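Local atomic coordinates of time interval measuring enzyme TIME (Bombyx mori, PDB entry 2E47), a protein that probably converts superoxide to hydrogen peroxide and oxygen as a copper- and zinc-binding member of the Cu-Zn superoxide dismutase family. Residues V13-F25 with V33-G45. Numbering follows the deposited sequence.
Sequences VLSTETIRGNITF and VHVQGGITGLPPG. With NAG (2-acetamido-2-deoxy-beta-D-glucopyranose), chain C.
Arg20 and Thr40, Asn22 and Gly38, and Thr24 and Gln36 form the hydrogen-bonded pairs of an antiparallel beta hairpin, 20-25 against 33-40, in the Greek-key beta barrel of Cu-Zn superoxide dismutases; the N-to-C directions of the two strands lie 165° apart, close to antiparallel. Backbone bonding is tightest at the ends: Thr40 N reaches Arg20 O at 2.8 Å and Thr24 N reaches Gln36 O at 3.0 Å. In the middle it slackens, and the bond from Asn22 N to Gly38 O is weak, 3.3 Å long and bent to 144° at the hydrogen.

Apolar contacts collect on the face that carries Phe25, Val35 and Ile39. Ile39 divides its branches: CD1 meets Leu14 CD2 at 3.7 Å, while CG2, anti to the backbone N, touches Ile19 CG2 at 3.8 Å. Ile23 CG2 lies 3.5 Å from Val35 CG1. Val33 CG1 comes to the edge of the Phe25 ring, near its plane, and Ile101 of strand 98-105 packs on Ile23 and Ile39.

Thr24, Gln36 and Thr40 occupy the other face together with Asn22, which is glycosylated: its ND2 is bonded covalently to NAG C1 at 1.5 Å.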
loop_
_atom_site.group_PDB
_atom_site.type_symbol
_atom_site.label_atom_id
_atom_site.label_comp_id
_atom_site.label_asym_id
_atom_site.label_seq_id
_atom_site.Cartn_x
_atom_site.Cartn_y
_atom_site.Cartn_z
ATOM N N VAL A 13 -5.563 2.094 -5.076
ATOM C CA VAL A 13 -6.974 1.887 -5.318
ATOM C C VAL A 13 -7.724 2.725 -4.331
ATOM O O VAL A 13 -7.435 2.684 -3.170
ATOM C CB VAL A 13 -7.344 0.346 -5.194
ATOM C CG1 VAL A 13 -8.780 0.137 -5.252
ATOM C CG2 VAL A 13 -6.643 -0.482 -6.336
ATOM N N LEU A 14 -8.684 3.501 -4.787
ATOM C CA LEU A 14 -9.620 4.231 -3.909
ATOM C C LEU A 14 -10.938 3.418 -3.805
ATOM O O LEU A 14 -11.441 2.974 -4.837
ATOM C CB LEU A 14 -9.954 5.505 -4.650
ATOM C CG LEU A 14 -9.088 6.752 -4.396
ATOM C CD1 LEU A 14 -7.805 6.474 -3.668
ATOM C CD2 LEU A 14 -8.966 7.755 -5.528
ATOM N N SER A 15 -11.490 3.228 -2.605
ATOM C CA SER A 15 -12.658 2.419 -2.461
ATOM C C SER A 15 -13.402 2.843 -1.165
ATOM O O SER A 15 -12.934 2.554 -0.047
ATOM C CB SER A 15 -12.287 0.911 -2.429
ATOM O OG SER A 15 -13.454 0.136 -2.751
ATOM N N THR A 16 -14.542 3.511 -1.372
ATOM C CA THR A 16 -15.378 4.152 -0.379
ATOM C C THR A 16 -16.831 3.691 -0.756
ATOM O O THR A 16 -17.010 3.049 -1.812
ATOM C CB THR A 16 -15.090 5.669 -0.541
ATOM O OG1 THR A 16 -14.072 6.084 0.404
ATOM C CG2 THR A 16 -16.232 6.583 -0.516
ATOM N N GLU A 17 -17.827 3.979 0.099
ATOM C CA GLU A 17 -19.220 3.768 -0.254
ATOM C C GLU A 17 -19.550 4.521 -1.550
ATOM O O GLU A 17 -20.304 4.000 -2.400
ATOM C CB GLU A 17 -20.170 4.278 0.847
ATOM C CG GLU A 17 -20.309 3.377 2.104
ATOM C CD GLU A 17 -20.334 1.874 1.777
ATOM O OE1 GLU A 17 -21.351 1.371 1.215
ATOM O OE2 GLU A 17 -19.333 1.192 2.092
ATOM N N THR A 18 -19.004 5.742 -1.696
ATOM C CA THR A 18 -19.322 6.573 -2.871
ATOM C C THR A 18 -18.255 6.679 -3.982
ATOM O O THR A 18 -18.594 6.955 -5.127
ATOM C CB THR A 18 -19.791 8.009 -2.443
ATOM O OG1 THR A 18 -18.796 8.604 -1.600
ATOM C CG2 THR A 18 -21.135 7.956 -1.628
ATOM N N ILE A 19 -16.988 6.453 -3.653
ATOM C CA ILE A 19 -15.900 6.743 -4.569
ATOM C C ILE A 19 -15.123 5.506 -4.924
ATOM O O ILE A 19 -14.806 4.710 -4.030
ATOM C CB ILE A 19 -14.957 7.838 -3.956
ATOM C CG1 ILE A 19 -15.611 9.228 -4.094
ATOM C CG2 ILE A 19 -13.560 7.780 -4.642
ATOM C CD1 ILE A 19 -15.084 10.201 -3.221
ATOM N N ARG A 20 -14.850 5.315 -6.220
ATOM C CA ARG A 20 -14.060 4.180 -6.673
ATOM C C ARG A 20 -13.101 4.588 -7.745
ATOM O O ARG A 20 -13.479 5.284 -8.699
ATOM C CB ARG A 20 -14.937 3.028 -7.267
ATOM C CG ARG A 20 -16.178 2.681 -6.461
ATOM C CD ARG A 20 -15.947 1.499 -5.566
ATOM N NE ARG A 20 -17.138 0.631 -5.620
ATOM C CZ ARG A 20 -18.108 0.617 -4.698
ATOM N NH1 ARG A 20 -19.151 -0.203 -4.848
ATOM N NH2 ARG A 20 -18.026 1.409 -3.621
ATOM N N GLY A 21 -11.879 4.077 -7.639
ATOM C CA GLY A 21 -10.932 4.288 -8.704
ATOM C C GLY A 21 -9.683 3.476 -8.601
ATOM O O GLY A 21 -9.405 2.875 -7.565
ATOM N N ASN A 22 -8.957 3.435 -9.714
ATOM C CA ASN A 22 -7.615 2.858 -9.814
ATOM C C ASN A 22 -6.746 3.951 -10.373
ATOM O O ASN A 22 -7.138 4.612 -11.354
ATOM C CB ASN A 22 -7.578 1.713 -10.849
ATOM C CG ASN A 22 -8.574 0.584 -10.503
ATOM O OD1 ASN A 22 -8.483 0.010 -9.398
ATOM N ND2 ASN A 22 -9.566 0.333 -11.401
ATOM N N ILE A 23 -5.578 4.112 -9.774
ATOM C CA ILE A 23 -4.525 5.020 -10.278
ATOM C C ILE A 23 -3.232 4.266 -10.403
ATOM O O ILE A 23 -2.776 3.694 -9.425
ATOM C CB ILE A 23 -4.372 6.276 -9.367
ATOM C CG1 ILE A 23 -5.727 6.993 -9.270
ATOM C CG2 ILE A 23 -3.274 7.305 -9.938
ATOM C CD1 ILE A 23 -6.446 6.550 -8.082
ATOM N N THR A 24 -2.657 4.297 -11.615
ATOM C CA THR A 24 -1.528 3.527 -12.013
ATOM C C THR A 24 -0.326 4.500 -12.241
ATOM O O THR A 24 -0.543 5.585 -12.734
ATOM C CB THR A 24 -1.982 2.798 -13.323
ATOM O OG1 THR A 24 -2.472 1.450 -13.026
ATOM C CG2 THR A 24 -1.028 2.827 -14.361
ATOM N N PHE A 25 0.901 4.087 -11.934
ATOM C CA PHE A 25 2.076 4.969 -12.095
ATOM C C PHE A 25 3.071 4.199 -12.908
ATOM O O PHE A 25 3.443 3.126 -12.500
ATOM C CB PHE A 25 2.697 5.225 -10.726
ATOM C CG PHE A 25 1.761 5.902 -9.747
ATOM C CD1 PHE A 25 1.845 7.285 -9.553
ATOM C CD2 PHE A 25 0.804 5.177 -9.057
ATOM C CE1 PHE A 25 0.994 7.922 -8.675
ATOM C CE2 PHE A 25 -0.084 5.792 -8.154
ATOM C CZ PHE A 25 0.020 7.170 -7.942
ATOM N N VAL A 33 7.058 10.155 -14.469
ATOM C CA VAL A 33 6.067 9.124 -14.168
ATOM C C VAL A 33 4.753 9.446 -14.850
ATOM O O VAL A 33 4.243 10.553 -14.717
ATOM C CB VAL A 33 5.973 8.864 -12.626
ATOM C CG1 VAL A 33 4.770 7.916 -12.214
ATOM C CG2 VAL A 33 7.339 8.269 -12.120
ATOM N N HIS A 34 4.227 8.490 -15.629
ATOM C CA HIS A 34 2.922 8.669 -16.225
ATOM C C HIS A 34 1.929 8.135 -15.210
ATOM O O HIS A 34 1.946 6.930 -14.847
ATOM C CB HIS A 34 2.851 7.886 -17.541
ATOM C CG HIS A 34 1.662 8.209 -18.370
ATOM N ND1 HIS A 34 1.286 7.443 -19.458
ATOM C CD2 HIS A 34 0.777 9.231 -18.308
ATOM C CE1 HIS A 34 0.206 7.971 -20.013
ATOM N NE2 HIS A 34 -0.119 9.062 -19.338
ATOM N N VAL A 35 1.042 9.014 -14.761
ATOM C CA VAL A 35 -0.077 8.694 -13.849
ATOM C C VAL A 35 -1.380 8.600 -14.620
ATOM O O VAL A 35 -1.758 9.526 -15.307
ATOM C CB VAL A 35 -0.186 9.839 -12.786
ATOM C CG1 VAL A 35 -1.246 9.566 -11.688
ATOM C CG2 VAL A 35 1.206 10.110 -12.140
ATOM N N GLN A 36 -2.092 7.494 -14.567
ATOM C CA GLN A 36 -3.358 7.438 -15.279
ATOM C C GLN A 36 -4.438 6.637 -14.544
ATOM O O GLN A 36 -4.148 5.796 -13.715
ATOM C CB GLN A 36 -3.165 6.927 -16.729
ATOM C CG GLN A 36 -2.005 5.993 -16.953
ATOM C CD GLN A 36 -1.855 5.442 -18.384
ATOM O OE1 GLN A 36 -2.596 5.793 -19.373
ATOM N NE2 GLN A 36 -0.855 4.590 -18.514
ATOM N N GLY A 37 -5.694 6.859 -14.872
ATOM C CA GLY A 37 -6.727 6.012 -14.318
ATOM C C GLY A 37 -8.005 6.778 -14.351
ATOM O O GLY A 37 -8.138 7.765 -15.111
ATOM N N GLY A 38 -8.935 6.360 -13.497
ATOM C CA GLY A 38 -10.301 6.844 -13.585
ATOM C C GLY A 38 -10.800 6.759 -12.190
ATOM O O GLY A 38 -10.420 5.838 -11.484
ATOM N N ILE A 39 -11.628 7.718 -11.775
ATOM C CA ILE A 39 -12.256 7.692 -10.444
ATOM C C ILE A 39 -13.690 8.056 -10.730
ATOM O O ILE A 39 -13.926 8.862 -11.600
ATOM C CB ILE A 39 -11.623 8.716 -9.495
ATOM C CG1 ILE A 39 -10.110 8.464 -9.349
ATOM C CG2 ILE A 39 -12.268 8.709 -8.098
ATOM C CD1 ILE A 39 -9.494 9.683 -8.628
ATOM N N THR A 40 -14.641 7.421 -10.066
ATOM C CA THR A 40 -16.022 7.880 -10.103
ATOM C C THR A 40 -16.530 8.197 -8.696
ATOM O O THR A 40 -16.066 7.651 -7.689
ATOM C CB THR A 40 -16.949 6.804 -10.734
ATOM O OG1 THR A 40 -16.847 5.620 -9.927
ATOM C CG2 THR A 40 -16.434 6.472 -12.093
ATOM N N GLY A 41 -17.473 9.112 -8.617
ATOM C CA GLY A 41 -18.139 9.365 -7.354
ATOM C C GLY A 41 -18.205 10.803 -6.898
ATOM O O GLY A 41 -18.752 11.056 -5.847
ATOM N N LEU A 42 -17.630 11.759 -7.634
ATOM C CA LEU A 42 -17.820 13.147 -7.226
ATOM C C LEU A 42 -18.449 13.963 -8.326
ATOM O O LEU A 42 -18.264 13.674 -9.495
ATOM C CB LEU A 42 -16.526 13.820 -6.833
ATOM C CG LEU A 42 -15.833 13.267 -5.609
ATOM C CD1 LEU A 42 -14.365 13.750 -5.688
ATOM C CD2 LEU A 42 -16.552 13.636 -4.375
ATOM N N PRO A 43 -19.177 15.000 -7.947
ATOM C CA PRO A 43 -19.839 15.869 -8.943
ATOM C C PRO A 43 -18.839 16.622 -9.845
ATOM O O PRO A 43 -17.691 16.753 -9.456
ATOM C CB PRO A 43 -20.630 16.875 -8.069
ATOM C CG PRO A 43 -20.204 16.733 -6.700
ATOM C CD PRO A 43 -19.467 15.382 -6.544
ATOM N N PRO A 44 -19.282 17.181 -10.984
ATOM C CA PRO A 44 -18.331 17.795 -11.924
ATOM C C PRO A 44 -17.615 18.956 -11.166
ATOM O O PRO A 44 -18.233 19.658 -10.380
ATOM C CB PRO A 44 -19.240 18.365 -13.029
ATOM C CG PRO A 44 -20.645 18.543 -12.290
ATOM C CD PRO A 44 -20.691 17.324 -11.419
ATOM N N GLY A 45 -16.322 19.102 -11.358
ATOM C CA GLY A 45 -15.529 20.060 -10.592
ATOM C C GLY A 45 -14.084 19.616 -10.521
ATOM O O GLY A 45 -13.678 18.767 -11.272
HETATM C C1 NAG C . -9.697 -1.050 -11.852
HETATM C C2 NAG C . -8.947 -2.224 -12.515
HETATM C C3 NAG C . -9.876 -3.328 -13.062
HETATM C C4 NAG C . -11.263 -3.497 -12.431
HETATM C C5 NAG C . -11.689 -2.348 -11.513
HETATM C C6 NAG C . -12.554 -2.856 -10.353
HETATM C C7 NAG C . -6.657 -1.827 -13.527
HETATM C C8 NAG C . -6.020 -1.442 -12.241
HETATM N N2 NAG C . -8.011 -1.809 -13.591
HETATM O O3 NAG C . -9.204 -4.572 -13.059
HETATM O O4 NAG C . -12.139 -3.425 -13.534
HETATM O O5 NAG C . -10.582 -1.654 -10.954
HETATM O O6 NAG C . -13.709 -3.553 -10.781
HETATM O O7 NAG C . -5.895 -2.132 -14.446
#